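Local coordinates for DNA repair protein RAD2 (Saccharomyces cerevisiae, PDB 4Q0W) that cuts single-stranded DNA as a magnesium-dependent endonuclease, making the incision step of nucleotide excision repair, at residues 242-247 against 314-319; 260-265 against 287-292; 271-276 against 295-300. All blocks are in the same frame, centred on the assembly; numbering follows the deposited sequence.

Contact 1. Residues 242-247 against 314-319; sequences SDYTNG and YDAYMR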
# COMPACT_ATOMS: atom_id res chain seq x y z
N SER A 242 -0.99 -2.67 -19.25
CA SER A 242 -0.32 -3.87 -19.74
C SER A 242 0.76 -3.39 -20.70
O SER A 242 1.05 -2.20 -20.76
CB SER A 242 -1.28 -4.77 -20.50
OG SER A 242 -1.67 -4.17 -21.74
N ASP A 243 1.32 -4.31 -21.47
CA ASP A 243 2.29 -3.94 -22.50
C ASP A 243 1.68 -3.06 -23.60
O ASP A 243 2.41 -2.43 -24.36
CB ASP A 243 2.88 -5.18 -23.18
CG ASP A 243 3.93 -5.87 -22.33
OD1 ASP A 243 4.45 -5.23 -21.39
OD2 ASP A 243 4.23 -7.06 -22.63
N TYR A 244 0.34 -3.05 -23.69
CA TYR A 244 -0.32 -2.38 -24.82
C TYR A 244 -1.04 -1.09 -24.46
O TYR A 244 -1.64 -0.44 -25.33
CB TYR A 244 -1.33 -3.30 -25.49
CG TYR A 244 -0.74 -4.39 -26.36
CD1 TYR A 244 0.58 -4.36 -26.75
CD2 TYR A 244 -1.53 -5.44 -26.81
CE1 TYR A 244 1.12 -5.37 -27.55
CE2 TYR A 244 -1.02 -6.44 -27.60
CZ TYR A 244 0.31 -6.39 -27.97
OH TYR A 244 0.82 -7.39 -28.77
N THR A 245 -1.03 -0.75 -23.17
CA THR A 245 -1.71 0.43 -22.67
C THR A 245 -1.19 0.72 -21.28
O THR A 245 -0.92 -0.21 -20.50
CB THR A 245 -3.26 0.23 -22.59
OG1 THR A 245 -3.85 1.29 -21.83
CG2 THR A 245 -3.62 -1.12 -21.93
N ASN A 246 -1.05 2.00 -20.95
CA ASN A 246 -0.63 2.40 -19.62
C ASN A 246 -1.79 2.58 -18.62
O ASN A 246 -1.57 2.98 -17.47
CB ASN A 246 0.29 3.64 -19.71
CG ASN A 246 1.65 3.28 -20.31
OD1 ASN A 246 2.27 2.29 -19.90
ND2 ASN A 246 2.10 4.05 -21.32
N GLY A 247 -3.01 2.26 -19.04
CA GLY A 247 -4.12 2.22 -18.09
C GLY A 247 -4.45 3.55 -17.45
O GLY A 247 -4.09 4.61 -17.97
N TYR A 314 -7.60 -3.14 -28.60
CA TYR A 314 -8.52 -4.24 -28.87
C TYR A 314 -8.08 -5.06 -30.08
O TYR A 314 -8.03 -6.32 -30.04
CB TYR A 314 -9.94 -3.69 -29.06
CG TYR A 314 -11.01 -4.74 -29.16
CD1 TYR A 314 -11.33 -5.54 -28.07
CD2 TYR A 314 -11.70 -4.94 -30.34
CE1 TYR A 314 -12.32 -6.50 -28.16
CE2 TYR A 314 -12.68 -5.90 -30.44
CZ TYR A 314 -12.99 -6.68 -29.35
OH TYR A 314 -13.97 -7.63 -29.44
N ASP A 315 -7.72 -4.37 -31.15
CA ASP A 315 -7.24 -5.06 -32.34
C ASP A 315 -5.94 -5.82 -32.09
O ASP A 315 -5.74 -6.91 -32.64
CB ASP A 315 -7.06 -4.09 -33.49
CG ASP A 315 -6.57 -4.77 -34.76
OD1 ASP A 315 -7.37 -5.46 -35.42
OD2 ASP A 315 -5.37 -4.63 -35.09
N ALA A 316 -5.05 -5.26 -31.27
CA ALA A 316 -3.74 -5.87 -31.03
C ALA A 316 -3.89 -7.19 -30.28
O ALA A 316 -3.13 -8.14 -30.50
CB ALA A 316 -2.83 -4.92 -30.26
N TYR A 317 -4.86 -7.24 -29.37
CA TYR A 317 -5.15 -8.48 -28.65
C TYR A 317 -6.00 -9.45 -29.46
O TYR A 317 -5.80 -10.67 -29.39
CB TYR A 317 -5.85 -8.17 -27.33
CG TYR A 317 -4.93 -7.66 -26.24
CD1 TYR A 317 -3.84 -8.43 -25.80
CD2 TYR A 317 -5.15 -6.43 -25.63
CE1 TYR A 317 -3.00 -7.97 -24.78
CE2 TYR A 317 -4.32 -5.96 -24.62
CZ TYR A 317 -3.25 -6.74 -24.20
OH TYR A 317 -2.43 -6.27 -23.19
N MET A 318 -6.97 -8.93 -30.21
CA MET A 318 -7.89 -9.78 -30.99
C MET A 318 -7.29 -10.29 -32.30
O MET A 318 -7.65 -11.37 -32.77
CB MET A 318 -9.20 -9.04 -31.30
CG MET A 318 -10.07 -8.85 -30.08
SD MET A 318 -10.46 -10.42 -29.31
CE MET A 318 -11.32 -11.26 -30.64
N ARG A 319 -6.38 -9.52 -32.89
CA ARG A 319 -5.79 -9.90 -34.17
C ARG A 319 -4.28 -9.78 -34.15
O ARG A 319 -3.70 -9.11 -34.99
CB ARG A 319 -6.35 -9.04 -35.31
CG ARG A 319 -7.82 -9.30 -35.61
CD ARG A 319 -8.38 -8.31 -36.63
NE ARG A 319 -7.69 -8.39 -37.91
CZ ARG A 319 -6.86 -7.45 -38.38
NH1 ARG A 319 -6.63 -6.36 -37.68
NH2 ARG A 319 -6.28 -7.61 -39.56
O HOH W 1 -0.70 -7.49 -31.25
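Ser242 and Tyr317 join hydroxyl to hydroxyl, bringing a type I beta turn (Ser242 to Thr245) up against the C-terminal end of helix 311-318 at the edge of the nuclease active site. Among the polar contacts this bond is short, 2.7 Å between Ser242 OG and Tyr317 OH, and OG lies in the plane of the tyrosine ring, as suits a phenolic partner. Ser242 OG also accepts from Tyr244 N at 3.0 Å, closing an ST turn. With chi1 at 69°, OG sits between its own backbone N and carbonyl carbon, from where it serves both partners; serine suits the place because one small hydroxyl does both jobs. A second, indirect polar link runs through water 1, which donates to Ala316 O and is bonded to Tyr244 OH at 2.9 Å.

The apolar contacts belong to Tyr244. Tyr244 CD2 lies over one face of the Tyr317 ring, 3.4 Å from Tyr317 CZ and displaced toward the rim; the two planes are inclined at 50°. Ala316, with nothing beyond CB, lets the helix come close to this ring. Phe198 meets Tyr317 and also touches Tyr244, while Leu82 of helix 81-98 touches both Tyr244 and Ala316.

The turn carries Asp243, a magnesium ligand by similarity, which packs on a DNA phosphate. Tyr317 OH makes a further weak bond to Asp194, which binds calcium here. The methyl of Ala316 touches Tyr244 CE2, with CB 3.6 Å from that carbon.

Contact 2. Residues 260-265 against 287-292; sequences IAEFGN and NKFEKD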
# COMPACT_ATOMS: atom_id res chain seq x y z
N ILE A 260 -15.94 -2.39 -14.42
CA ILE A 260 -16.50 -3.32 -15.41
C ILE A 260 -17.85 -3.85 -14.92
O ILE A 260 -18.80 -3.96 -15.70
CB ILE A 260 -15.53 -4.49 -15.69
CG1 ILE A 260 -14.22 -3.95 -16.23
CG2 ILE A 260 -16.15 -5.49 -16.65
CD1 ILE A 260 -14.37 -3.10 -17.49
N ALA A 261 -17.94 -4.17 -13.63
CA ALA A 261 -19.19 -4.68 -13.07
C ALA A 261 -20.31 -3.65 -13.13
O ALA A 261 -21.44 -3.96 -13.52
CB ALA A 261 -18.97 -5.15 -11.63
N GLU A 262 -20.00 -2.41 -12.76
CA GLU A 262 -21.04 -1.39 -12.67
C GLU A 262 -21.44 -0.80 -14.03
O GLU A 262 -22.61 -0.49 -14.23
CB GLU A 262 -20.63 -0.28 -11.70
CG GLU A 262 -21.80 0.27 -10.86
CD GLU A 262 -22.23 -0.68 -9.74
OE1 GLU A 262 -22.70 -0.18 -8.69
OE2 GLU A 262 -22.09 -1.91 -9.90
N PHE A 263 -20.50 -0.68 -14.97
CA PHE A 263 -20.81 -0.07 -16.26
C PHE A 263 -20.92 -1.05 -17.44
O PHE A 263 -21.43 -0.70 -18.52
CB PHE A 263 -19.80 1.05 -16.58
CG PHE A 263 -19.83 2.16 -15.57
CD1 PHE A 263 -20.79 3.17 -15.66
CD2 PHE A 263 -18.94 2.18 -14.51
CE1 PHE A 263 -20.84 4.19 -14.71
CE2 PHE A 263 -18.98 3.21 -13.56
CZ PHE A 263 -19.93 4.22 -13.67
N GLY A 264 -20.45 -2.28 -17.25
CA GLY A 264 -20.50 -3.26 -18.32
C GLY A 264 -19.34 -3.15 -19.29
O GLY A 264 -18.69 -4.15 -19.61
N ASN A 265 -19.09 -1.94 -19.78
CA ASN A 265 -17.95 -1.69 -20.66
C ASN A 265 -17.42 -0.26 -20.55
O ASN A 265 -18.06 0.60 -19.94
CB ASN A 265 -18.26 -2.08 -22.12
CG ASN A 265 -19.29 -1.16 -22.79
OD1 ASN A 265 -19.33 0.06 -22.56
ND2 ASN A 265 -20.13 -1.75 -23.64
N ASN A 287 -25.49 7.77 -7.40
CA ASN A 287 -25.38 7.17 -6.08
C ASN A 287 -24.02 7.39 -5.42
O ASN A 287 -23.19 8.16 -5.91
CB ASN A 287 -25.73 5.68 -6.13
CG ASN A 287 -24.92 4.92 -7.17
OD1 ASN A 287 -23.77 5.26 -7.45
ND2 ASN A 287 -25.53 3.89 -7.76
N LYS A 288 -23.81 6.70 -4.30
CA LYS A 288 -22.58 6.82 -3.54
C LYS A 288 -21.39 6.39 -4.39
O LYS A 288 -20.43 7.15 -4.53
CB LYS A 288 -22.67 5.94 -2.29
CG LYS A 288 -21.51 6.12 -1.32
CD LYS A 288 -21.67 7.39 -0.51
CE LYS A 288 -20.71 7.40 0.68
NZ LYS A 288 -19.30 7.17 0.26
N PHE A 289 -21.47 5.18 -4.95
CA PHE A 289 -20.39 4.63 -5.76
C PHE A 289 -19.97 5.57 -6.87
O PHE A 289 -18.78 5.83 -7.07
CB PHE A 289 -20.78 3.28 -6.35
CG PHE A 289 -19.81 2.78 -7.39
CD1 PHE A 289 -18.59 2.25 -7.00
CD2 PHE A 289 -20.11 2.86 -8.74
CE1 PHE A 289 -17.68 1.81 -7.95
CE2 PHE A 289 -19.22 2.41 -9.69
CZ PHE A 289 -17.99 1.89 -9.30
N GLU A 290 -20.95 6.10 -7.59
CA GLU A 290 -20.71 6.99 -8.72
C GLU A 290 -20.17 8.36 -8.31
O GLU A 290 -19.29 8.92 -8.98
CB GLU A 290 -21.98 7.12 -9.57
CG GLU A 290 -22.37 5.80 -10.26
CD GLU A 290 -23.58 5.93 -11.18
OE1 GLU A 290 -24.38 6.87 -10.99
OE2 GLU A 290 -23.72 5.07 -12.09
N LYS A 291 -20.69 8.92 -7.21
CA LYS A 291 -20.20 10.20 -6.70
C LYS A 291 -18.77 10.07 -6.17
O LYS A 291 -17.94 10.95 -6.38
CB LYS A 291 -21.14 10.74 -5.61
N ASP A 292 -18.49 8.96 -5.49
CA ASP A 292 -17.15 8.69 -4.99
C ASP A 292 -16.17 8.42 -6.14
O ASP A 292 -15.05 8.94 -6.16
CB ASP A 292 -17.15 7.51 -4.02
CG ASP A 292 -17.87 7.81 -2.71
OD1 ASP A 292 -18.09 9.00 -2.40
OD2 ASP A 292 -18.20 6.84 -1.99
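Phe289 presents its CE2 corner to two residues at the C-terminal end of helix 253-263. Phe263 CE2 comes in at the edge of the Phe289 ring, near its plane and 4.0 Å from Phe289 CE2, while Glu262 approaches that ring obliquely. The Phe263 ring is in turn met obliquely by Phe289 and by the carboxylate of Glu290, whose plane is only 7° from that of the ring. Trp272 and Phe269 of the next helix also meet Phe263, so this phenylalanine joins three helices.

The arrangement sets the end of one helix against the N-capped start of another, in a helical part of the Rad2 catalytic core that lies along the bound DNA. Helix 253-263 probably belongs to the helix-three-turn-helix element known in this family.

Glu262 takes part through its aliphatic portion: CB and CG each lie 3.6 Å from Phe289 CE2, and a bend at chi2 (75°) carries the carboxylate past the rim of the ring. A long chain with an apolar base and a charged end fits a contact at the surface. The two glutamates do not pair, their nearest charged atoms, Glu262 OE1 and Glu290 OE2, being 6.3 Å apart, and the like charges would probably favour that separation. Phe289 reaches across because its CG is anti to the backbone N (chi1 170°), directing the ring at the other helix.

Beyond the aromatic group, Lys288 forms a salt bridge to Asp292 and another to a DNA phosphate, linking this helix to the substrate. Asn287, an apt residue for an N-cap, accepts from Glu290 N with its OD1 at 2.9 Å, the donor nearly in line with the side-chain carbonyl.

Contact 3. Residues 271-276 against 295-300; sequences DWYNNG and KKLVNN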
# COMPACT_ATOMS: atom_id res chain seq x y z
N ASP A 271 -18.95 7.49 -21.21
CA ASP A 271 -20.15 8.31 -21.39
C ASP A 271 -20.66 8.80 -20.03
O ASP A 271 -20.97 9.99 -19.86
CB ASP A 271 -21.24 7.53 -22.14
CG ASP A 271 -20.90 7.32 -23.62
OD1 ASP A 271 -20.03 8.05 -24.15
OD2 ASP A 271 -21.50 6.42 -24.25
N TRP A 272 -20.72 7.91 -19.05
CA TRP A 272 -21.14 8.30 -17.70
C TRP A 272 -20.28 9.43 -17.12
O TRP A 272 -20.80 10.42 -16.60
CB TRP A 272 -21.09 7.10 -16.75
CG TRP A 272 -21.12 7.54 -15.33
CD1 TRP A 272 -22.23 7.92 -14.61
CD2 TRP A 272 -20.01 7.67 -14.45
NE1 TRP A 272 -21.86 8.28 -13.34
CE2 TRP A 272 -20.50 8.13 -13.21
CE3 TRP A 272 -18.64 7.43 -14.57
CZ2 TRP A 272 -19.68 8.35 -12.10
CZ3 TRP A 272 -17.82 7.66 -13.48
CH2 TRP A 272 -18.34 8.11 -12.26
N TYR A 273 -18.97 9.27 -17.21
CA TYR A 273 -18.04 10.26 -16.67
C TYR A 273 -18.14 11.57 -17.42
O TYR A 273 -18.32 12.63 -16.82
CB TYR A 273 -16.61 9.72 -16.80
CG TYR A 273 -15.52 10.61 -16.25
CD1 TYR A 273 -15.53 11.03 -14.92
CD2 TYR A 273 -14.46 10.99 -17.05
CE1 TYR A 273 -14.52 11.82 -14.43
CE2 TYR A 273 -13.44 11.77 -16.55
CZ TYR A 273 -13.47 12.18 -15.25
OH TYR A 273 -12.45 12.97 -14.76
N ASN A 274 -18.00 11.51 -18.74
CA ASN A 274 -18.02 12.72 -19.55
C ASN A 274 -19.35 13.45 -19.53
O ASN A 274 -19.38 14.68 -19.39
CB ASN A 274 -17.57 12.41 -20.98
CG ASN A 274 -16.09 12.12 -21.07
OD1 ASN A 274 -15.35 12.33 -20.11
ND2 ASN A 274 -15.63 11.66 -22.22
N ASN A 275 -20.46 12.72 -19.68
CA ASN A 275 -21.77 13.37 -19.66
C ASN A 275 -22.00 14.12 -18.35
O ASN A 275 -22.55 15.22 -18.34
CB ASN A 275 -22.91 12.37 -19.87
CG ASN A 275 -22.91 11.77 -21.25
OD1 ASN A 275 -22.20 12.23 -22.15
ND2 ASN A 275 -23.73 10.75 -21.44
N GLY A 276 -21.58 13.50 -17.24
CA GLY A 276 -21.77 14.09 -15.93
C GLY A 276 -20.82 15.24 -15.65
O GLY A 276 -21.14 16.14 -14.87
N LYS A 295 -15.37 11.68 -8.04
CA LYS A 295 -14.45 12.50 -7.27
C LYS A 295 -13.02 12.00 -7.41
O LYS A 295 -12.08 12.78 -7.56
CB LYS A 295 -14.87 12.53 -5.80
CG LYS A 295 -14.54 13.82 -5.07
CD LYS A 295 -13.05 13.94 -4.74
CE LYS A 295 -12.52 15.32 -5.09
NZ LYS A 295 -12.58 15.59 -6.55
N LYS A 296 -12.86 10.68 -7.38
CA LYS A 296 -11.54 10.07 -7.54
C LYS A 296 -10.93 10.33 -8.93
O LYS A 296 -9.75 10.65 -9.04
CB LYS A 296 -11.62 8.57 -7.28
CG LYS A 296 -10.31 7.85 -7.51
CD LYS A 296 -10.38 6.42 -7.01
CE LYS A 296 -9.09 5.68 -7.30
NZ LYS A 296 -9.16 4.28 -6.82
N LEU A 297 -11.74 10.18 -9.98
CA LEU A 297 -11.24 10.38 -11.34
C LEU A 297 -10.83 11.84 -11.54
O LEU A 297 -9.77 12.12 -12.12
CB LEU A 297 -12.28 9.93 -12.37
CG LEU A 297 -12.70 8.45 -12.29
CD1 LEU A 297 -14.00 8.20 -13.06
CD2 LEU A 297 -11.62 7.53 -12.80
N VAL A 298 -11.64 12.76 -11.04
CA VAL A 298 -11.33 14.19 -11.12
C VAL A 298 -10.00 14.49 -10.43
O VAL A 298 -9.08 15.04 -11.05
CB VAL A 298 -12.45 15.06 -10.53
CG1 VAL A 298 -12.03 16.53 -10.47
CG2 VAL A 298 -13.71 14.92 -11.35
N ASN A 299 -9.88 14.07 -9.17
CA ASN A 299 -8.65 14.28 -8.42
C ASN A 299 -7.45 13.66 -9.13
O ASN A 299 -6.35 14.22 -9.10
CB ASN A 299 -8.78 13.73 -6.99
CG ASN A 299 -7.55 14.05 -6.14
OD1 ASN A 299 -6.79 13.16 -5.75
ND2 ASN A 299 -7.35 15.34 -5.87
N ASN A 300 -7.66 12.54 -9.81
CA ASN A 300 -6.58 11.94 -10.59
C ASN A 300 -6.42 12.52 -11.99
O ASN A 300 -5.64 12.01 -12.79
CB ASN A 300 -6.71 10.40 -10.64
CG ASN A 300 -6.35 9.75 -9.31
OD1 ASN A 300 -5.58 10.32 -8.53
ND2 ASN A 300 -6.91 8.57 -9.04
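Tyr273 lies against Leu297 where helix 266-278 crosses helix 288-299. From CB the ring is carried straight out to the other helix, since CG stands opposite the backbone N (chi1 -179°). CD1 then meets the leucine methyl CD1 at 3.7 Å. One atom further on, CE1 rests 3.6 Å from Leu297 CB, and CZ has the same CB at 3.8 Å, so the leucine touches the ring obliquely along one side. At the tip, OH passes the backbone of Leu297 and Val298 without bonding to it and is hydrogen-bonded to the carbonyl O of Ile302, just beyond the segment. Val298 CG2 sits at the ring's edge, 4.1 Å from Tyr273 OH. Tyrosine thus suits a buried place that asks for an apolar flank and a polar end; a phenylalanine here would probably leave the Ile302 carbonyl without its phenolic donor.

Leu297 is shared: its CD1 also faces the edge of the Trp272 indole, near the ring plane, at 3.9 Å from CZ3. This one methyl of Leu297 touches both aromatic side chains, and leucine suits the place by being long enough to bring CD1 to both. Arg294 contributes a cation-pi contact with Trp272 and hydrogen bonds to the carbonyls of Trp272 and Tyr273, tying the two helices together further.

The axes of 271-276 and 295-299 pass 11.7 Å apart at 76°, a distance spanned by these large side chains. Lys296 packs on a sugar of the bound DNA. Such steeply crossed helices, joined by an aliphatic and aromatic interface, form one piece of the helical part of the Rad2 catalytic core that lies against the DNA.

In the fold
Along the chain the segments run 242-247, 260-265, 271-276, 287-292, 295-300 and 314-319, so contact 1 closes a long, largely helical loop in which contacts 2 and 3 are nested and interleaved. Contacts 2 and 3 have centres about 11 Å apart, share helix 288-299 and touch through Phe263 and Trp272, forming one continuous interface with helices 253-263 and 266-278. Contact 1 lies about 23 Å from each, measured between centres, beside the metal site of the Rossmann-like nuclease core. The chain thus leaves the active site, builds a helical region that meets the DNA backbone, and returns to the active site through helix 311-318, linking substrate binding and catalytic parts.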